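AA10A (Thermobifida fusca, PDB 5UIZ) is a copper-dependent lytic polysaccharide monooxygenase of family AA10 that probably cleaves crystalline cellulose by oxidation. Local coordinates at residues A[48-53]-A[123-128]; A[132-137]-A[198-203]. One frame throughout, in Å; residues are numbered along the deposited sequence.

Interaction 1 (A[48-53]-A[123-128]); sequences YGCWLR and GPWKTT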
# COMPACT_ATOMS: atom_id res chain seq x y z
N TYR A 48 -4.21 5.77 2.73
CA TYR A 48 -5.59 5.67 3.19
C TYR A 48 -5.61 6.00 4.66
O TYR A 48 -6.46 6.75 5.11
CB TYR A 48 -6.18 4.29 2.96
CG TYR A 48 -7.56 4.15 3.48
CD1 TYR A 48 -8.58 4.83 2.87
CD2 TYR A 48 -7.86 3.39 4.60
CE1 TYR A 48 -9.89 4.73 3.31
CE2 TYR A 48 -9.19 3.31 5.08
CZ TYR A 48 -10.18 4.01 4.43
OH TYR A 48 -11.51 3.92 4.87
N GLY A 49 -4.64 5.46 5.38
CA GLY A 49 -4.58 5.63 6.80
C GLY A 49 -4.29 7.07 7.17
O GLY A 49 -4.89 7.64 8.06
N CYS A 50 -3.32 7.64 6.50
CA CYS A 50 -3.06 9.05 6.67
C CYS A 50 -4.30 9.92 6.44
O CYS A 50 -4.49 10.85 7.18
CB CYS A 50 -1.96 9.49 5.72
SG CYS A 50 -0.30 9.08 6.33
N TRP A 51 -5.09 9.63 5.42
CA TRP A 51 -6.35 10.34 5.18
C TRP A 51 -7.40 10.14 6.29
O TRP A 51 -8.01 11.06 6.80
CB TRP A 51 -6.94 9.86 3.88
CG TRP A 51 -8.22 10.40 3.56
CD1 TRP A 51 -8.49 11.61 3.07
CD2 TRP A 51 -9.45 9.68 3.61
NE1 TRP A 51 -9.85 11.73 2.82
CE2 TRP A 51 -10.44 10.53 3.11
CE3 TRP A 51 -9.78 8.39 3.99
CZ2 TRP A 51 -11.78 10.16 3.08
CZ3 TRP A 51 -11.12 7.98 3.89
CH2 TRP A 51 -12.10 8.87 3.43
N LEU A 52 -7.55 8.89 6.66
CA LEU A 52 -8.47 8.49 7.69
C LEU A 52 -8.10 9.13 9.04
O LEU A 52 -8.96 9.64 9.71
CB LEU A 52 -8.40 6.97 7.80
CG LEU A 52 -9.54 6.25 8.47
CD1 LEU A 52 -10.81 6.46 7.66
CD2 LEU A 52 -9.13 4.78 8.53
N ARG A 53 -6.83 9.11 9.42
CA ARG A 53 -6.48 9.60 10.74
C ARG A 53 -6.41 11.12 10.81
O ARG A 53 -6.73 11.66 11.84
CB ARG A 53 -5.22 8.95 11.31
CG ARG A 53 -5.36 7.46 11.43
CD ARG A 53 -4.16 6.85 12.15
NE ARG A 53 -2.90 7.07 11.47
CZ ARG A 53 -2.42 6.36 10.44
NH1 ARG A 53 -3.06 5.31 9.95
NH2 ARG A 53 -1.26 6.70 9.91
N GLY A 123 10.59 5.48 7.66
CA GLY A 123 10.50 5.80 9.08
C GLY A 123 9.43 5.03 9.78
O GLY A 123 9.00 4.03 9.27
N PRO A 124 9.01 5.47 10.98
CA PRO A 124 8.04 4.75 11.84
C PRO A 124 6.60 4.93 11.42
O PRO A 124 5.78 5.55 12.14
CB PRO A 124 8.25 5.39 13.20
CG PRO A 124 8.73 6.78 12.91
CD PRO A 124 9.53 6.68 11.63
N TRP A 125 6.27 4.40 10.26
CA TRP A 125 4.89 4.42 9.76
C TRP A 125 3.96 3.71 10.75
O TRP A 125 4.33 2.69 11.33
CB TRP A 125 4.80 3.70 8.39
CG TRP A 125 5.42 4.40 7.25
CD1 TRP A 125 6.66 4.26 6.81
CD2 TRP A 125 4.81 5.41 6.43
NE1 TRP A 125 6.89 5.08 5.75
CE2 TRP A 125 5.77 5.80 5.49
CE3 TRP A 125 3.56 6.00 6.40
CZ2 TRP A 125 5.51 6.75 4.51
CZ3 TRP A 125 3.31 6.94 5.45
CH2 TRP A 125 4.31 7.33 4.50
N LYS A 126 2.74 4.18 10.89
CA LYS A 126 1.82 3.52 11.84
C LYS A 126 1.45 2.14 11.30
O LYS A 126 1.19 2.01 10.09
CB LYS A 126 0.54 4.31 12.04
CG LYS A 126 0.75 5.67 12.64
CD LYS A 126 1.36 5.60 14.04
CE LYS A 126 1.41 6.99 14.63
NZ LYS A 126 2.47 6.98 15.65
N THR A 127 1.42 1.14 12.19
CA THR A 127 1.17 -0.23 11.81
C THR A 127 -0.25 -0.66 12.24
O THR A 127 -0.79 -0.11 13.17
CB THR A 127 2.17 -1.17 12.40
OG1 THR A 127 2.14 -1.04 13.80
CG2 THR A 127 3.59 -0.87 11.92
N THR A 128 -0.84 -1.60 11.50
CA THR A 128 -1.95 -2.41 11.96
C THR A 128 -1.39 -3.74 12.52
O THR A 128 -0.58 -4.39 11.89
CB THR A 128 -2.91 -2.77 10.83
OG1 THR A 128 -3.38 -1.59 10.17
CG2 THR A 128 -4.12 -3.48 11.40
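Two cationic side chains, Arg53 and Lys126, meet through the flat group of one and the hydrocarbon of the other. Arg53 offers a face of its guanidinium to the first methylenes of Lys126, with CB of Lys126 3.7 Å above the plane and off toward the rim; NH2 of Arg53 comes to 3.5 Å from CG of Lys126. Gly49 O of the same helix lies over the opposite face, likewise off toward the rim. A bend at chi3 (-61°) turns the arginine end back over its helix, while the lysine chain bends away at chi2, leaving Arg53 NE and Lys126 NZ 6.8 Å apart. Deeper in, SG of Cys50 lies 4.3 Å from CZ3 of Trp125, at the edge of the indole and near its plane; the sulfur is held by its disulfide to Cys70, and the indole by NE1 bonding to Ala121 O. Helix 46-54 thus packs against the loop before strand 128-130. Asp67 balances Arg53 through a salt bridge to NH2, while Lys126 NZ bonds to the main-chain O of Glu66; with the charged ends well apart, their repulsion is probably modest, and the touch itself mainly van der Waals packing of methylenes on a flat cation.

Interaction 2 (A[132-137]-A[198-203]); sequences NTFTIH and HVVFTI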
# COMPACT_ATOMS: atom_id res chain seq x y z
N ASN A 132 0.02 -13.85 11.57
CA ASN A 132 0.63 -14.39 10.36
C ASN A 132 -0.37 -14.73 9.30
O ASN A 132 -0.08 -14.63 8.14
CB ASN A 132 1.58 -15.55 10.65
CG ASN A 132 2.84 -15.06 11.36
OD1 ASN A 132 2.87 -14.99 12.59
ND2 ASN A 132 3.85 -14.64 10.59
N THR A 133 -1.58 -15.09 9.71
CA THR A 133 -2.67 -15.28 8.77
C THR A 133 -3.57 -14.10 8.98
O THR A 133 -3.96 -13.85 10.10
CB THR A 133 -3.36 -16.61 9.05
OG1 THR A 133 -2.43 -17.65 8.71
CG2 THR A 133 -4.62 -16.76 8.25
N PHE A 134 -3.84 -13.34 7.91
CA PHE A 134 -4.66 -12.14 8.01
C PHE A 134 -5.44 -11.96 6.73
O PHE A 134 -5.15 -12.63 5.71
CB PHE A 134 -3.81 -10.89 8.33
CG PHE A 134 -2.79 -10.55 7.27
CD1 PHE A 134 -1.55 -11.17 7.27
CD2 PHE A 134 -3.07 -9.62 6.30
CE1 PHE A 134 -0.61 -10.89 6.29
CE2 PHE A 134 -2.13 -9.34 5.31
CZ PHE A 134 -0.90 -9.98 5.31
N THR A 135 -6.45 -11.10 6.82
CA THR A 135 -7.36 -10.79 5.71
C THR A 135 -7.03 -9.45 5.06
O THR A 135 -6.85 -8.43 5.71
CB THR A 135 -8.85 -10.82 6.18
OG1 THR A 135 -9.16 -12.15 6.66
CG2 THR A 135 -9.82 -10.47 5.04
N ILE A 136 -7.00 -9.46 3.74
CA ILE A 136 -6.90 -8.26 2.98
C ILE A 136 -8.28 -7.87 2.55
O ILE A 136 -8.96 -8.65 1.88
CB ILE A 136 -6.03 -8.46 1.76
CG1 ILE A 136 -4.63 -8.95 2.21
CG2 ILE A 136 -6.04 -7.18 0.91
CD1 ILE A 136 -3.42 -8.20 1.68
N HIS A 137 -8.69 -6.65 2.90
CA HIS A 137 -9.98 -6.10 2.47
C HIS A 137 -9.72 -4.86 1.56
O HIS A 137 -9.15 -3.82 1.97
CB HIS A 137 -10.80 -5.78 3.71
CG HIS A 137 -12.03 -5.01 3.45
ND1 HIS A 137 -12.62 -4.23 4.41
CD2 HIS A 137 -12.78 -4.88 2.32
CE1 HIS A 137 -13.70 -3.67 3.89
NE2 HIS A 137 -13.79 -4.02 2.62
N HIS A 198 6.57 -4.95 9.60
CA HIS A 198 6.76 -5.33 8.24
C HIS A 198 5.94 -4.45 7.31
O HIS A 198 5.12 -3.60 7.74
CB HIS A 198 6.37 -6.79 8.08
CG HIS A 198 7.43 -7.72 8.50
ND1 HIS A 198 8.53 -7.98 7.71
CD2 HIS A 198 7.61 -8.43 9.64
CE1 HIS A 198 9.34 -8.80 8.35
NE2 HIS A 198 8.82 -9.08 9.53
N VAL A 199 6.14 -4.68 6.04
CA VAL A 199 5.31 -4.08 4.99
C VAL A 199 4.62 -5.13 4.13
O VAL A 199 5.23 -6.07 3.70
CB VAL A 199 6.15 -3.19 4.10
CG1 VAL A 199 5.30 -2.48 3.06
CG2 VAL A 199 6.82 -2.16 4.96
N VAL A 200 3.33 -4.97 3.97
CA VAL A 200 2.57 -5.80 3.08
C VAL A 200 2.41 -4.94 1.80
O VAL A 200 1.96 -3.79 1.85
CB VAL A 200 1.21 -6.10 3.65
CG1 VAL A 200 0.38 -6.89 2.64
CG2 VAL A 200 1.33 -6.81 4.98
N PHE A 201 2.85 -5.49 0.69
CA PHE A 201 2.68 -4.84 -0.62
C PHE A 201 1.70 -5.59 -1.53
O PHE A 201 1.97 -6.72 -1.96
CB PHE A 201 4.06 -4.67 -1.24
CG PHE A 201 4.05 -3.91 -2.51
CD1 PHE A 201 3.63 -2.63 -2.53
CD2 PHE A 201 4.49 -4.50 -3.70
CE1 PHE A 201 3.62 -1.89 -3.71
CE2 PHE A 201 4.47 -3.78 -4.87
CZ PHE A 201 4.04 -2.46 -4.88
N THR A 202 0.57 -4.97 -1.80
CA THR A 202 -0.52 -5.57 -2.57
C THR A 202 -0.61 -4.92 -3.98
O THR A 202 -0.66 -3.68 -4.12
CB THR A 202 -1.87 -5.41 -1.84
OG1 THR A 202 -1.79 -6.03 -0.57
CG2 THR A 202 -3.00 -6.04 -2.59
N ILE A 203 -0.55 -5.79 -4.98
CA ILE A 203 -0.75 -5.45 -6.36
C ILE A 203 -2.14 -5.91 -6.82
O ILE A 203 -2.48 -7.11 -6.85
CB ILE A 203 0.29 -6.10 -7.29
CG1 ILE A 203 1.72 -5.82 -6.82
CG2 ILE A 203 0.14 -5.54 -8.71
CD1 ILE A 203 2.75 -6.51 -7.71
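Buried apolar packing between two beta-sheets joins strand 133-140, the middle strand of a three-stranded antiparallel sheet, to strand 198-206 of the mixed sheet facing it. Phe134 and Ile136 point from one side, Val200 and Thr202 from the other, and no hydrogen bond crosses between the segments. Val200 sits between the two larger residues and divides its methyls: CG2 meets CZ of Phe134 at 3.9 Å, obliquely to the ring, while CG1 meets CD1 of Ile136 at 4.1 Å, the two branches tip to tip. Phe134 holds its ring between its own backbone N and carbonyl carbon (chi1 62°), with the para carbon foremost. The segment axes stay 10.6 Å apart and are inclined by 44°, a spacing that side chains alone bridge. Such face-to-face packing of two sheets is that of the immunoglobulin-like beta-sandwich, the core fold of lytic polysaccharide monooxygenases. Val151, on the neighbouring strand 146-154, touches both Ile136 and Val200, so the apolar packing probably continues onto that strand. At the other end Ile136 slides past Thr202 in the opposite direction, and its CD1 lies 3.5 Å from the threonine OG1, a van der Waals contact. A chi2 of -128°, away from the staggered positions, sets that methyl over the pair, within reach of both Val200 CG1 and Thr202 OG1.

The two contacts differ in chemistry as they differ in depth. Interaction 2 is core throughout, all four of its touching residues being buried, and it is made by aliphatic and aromatic side chains and one threonine, none of them charged. Interaction 1 is partly buried: a sulfur and an indole lie inside, but its outer part is built from long cationic chains whose ends find polar partners beyond the contact. They hold different elements, the first a helix against a loop, the second a strand of one sheet against a strand of the sheet facing it. Still, they follow one another along the chain, since 123-128 leads shortly into 132-137, and their centres lie 14 Å apart. Both are away from the copper site of His37 and His144.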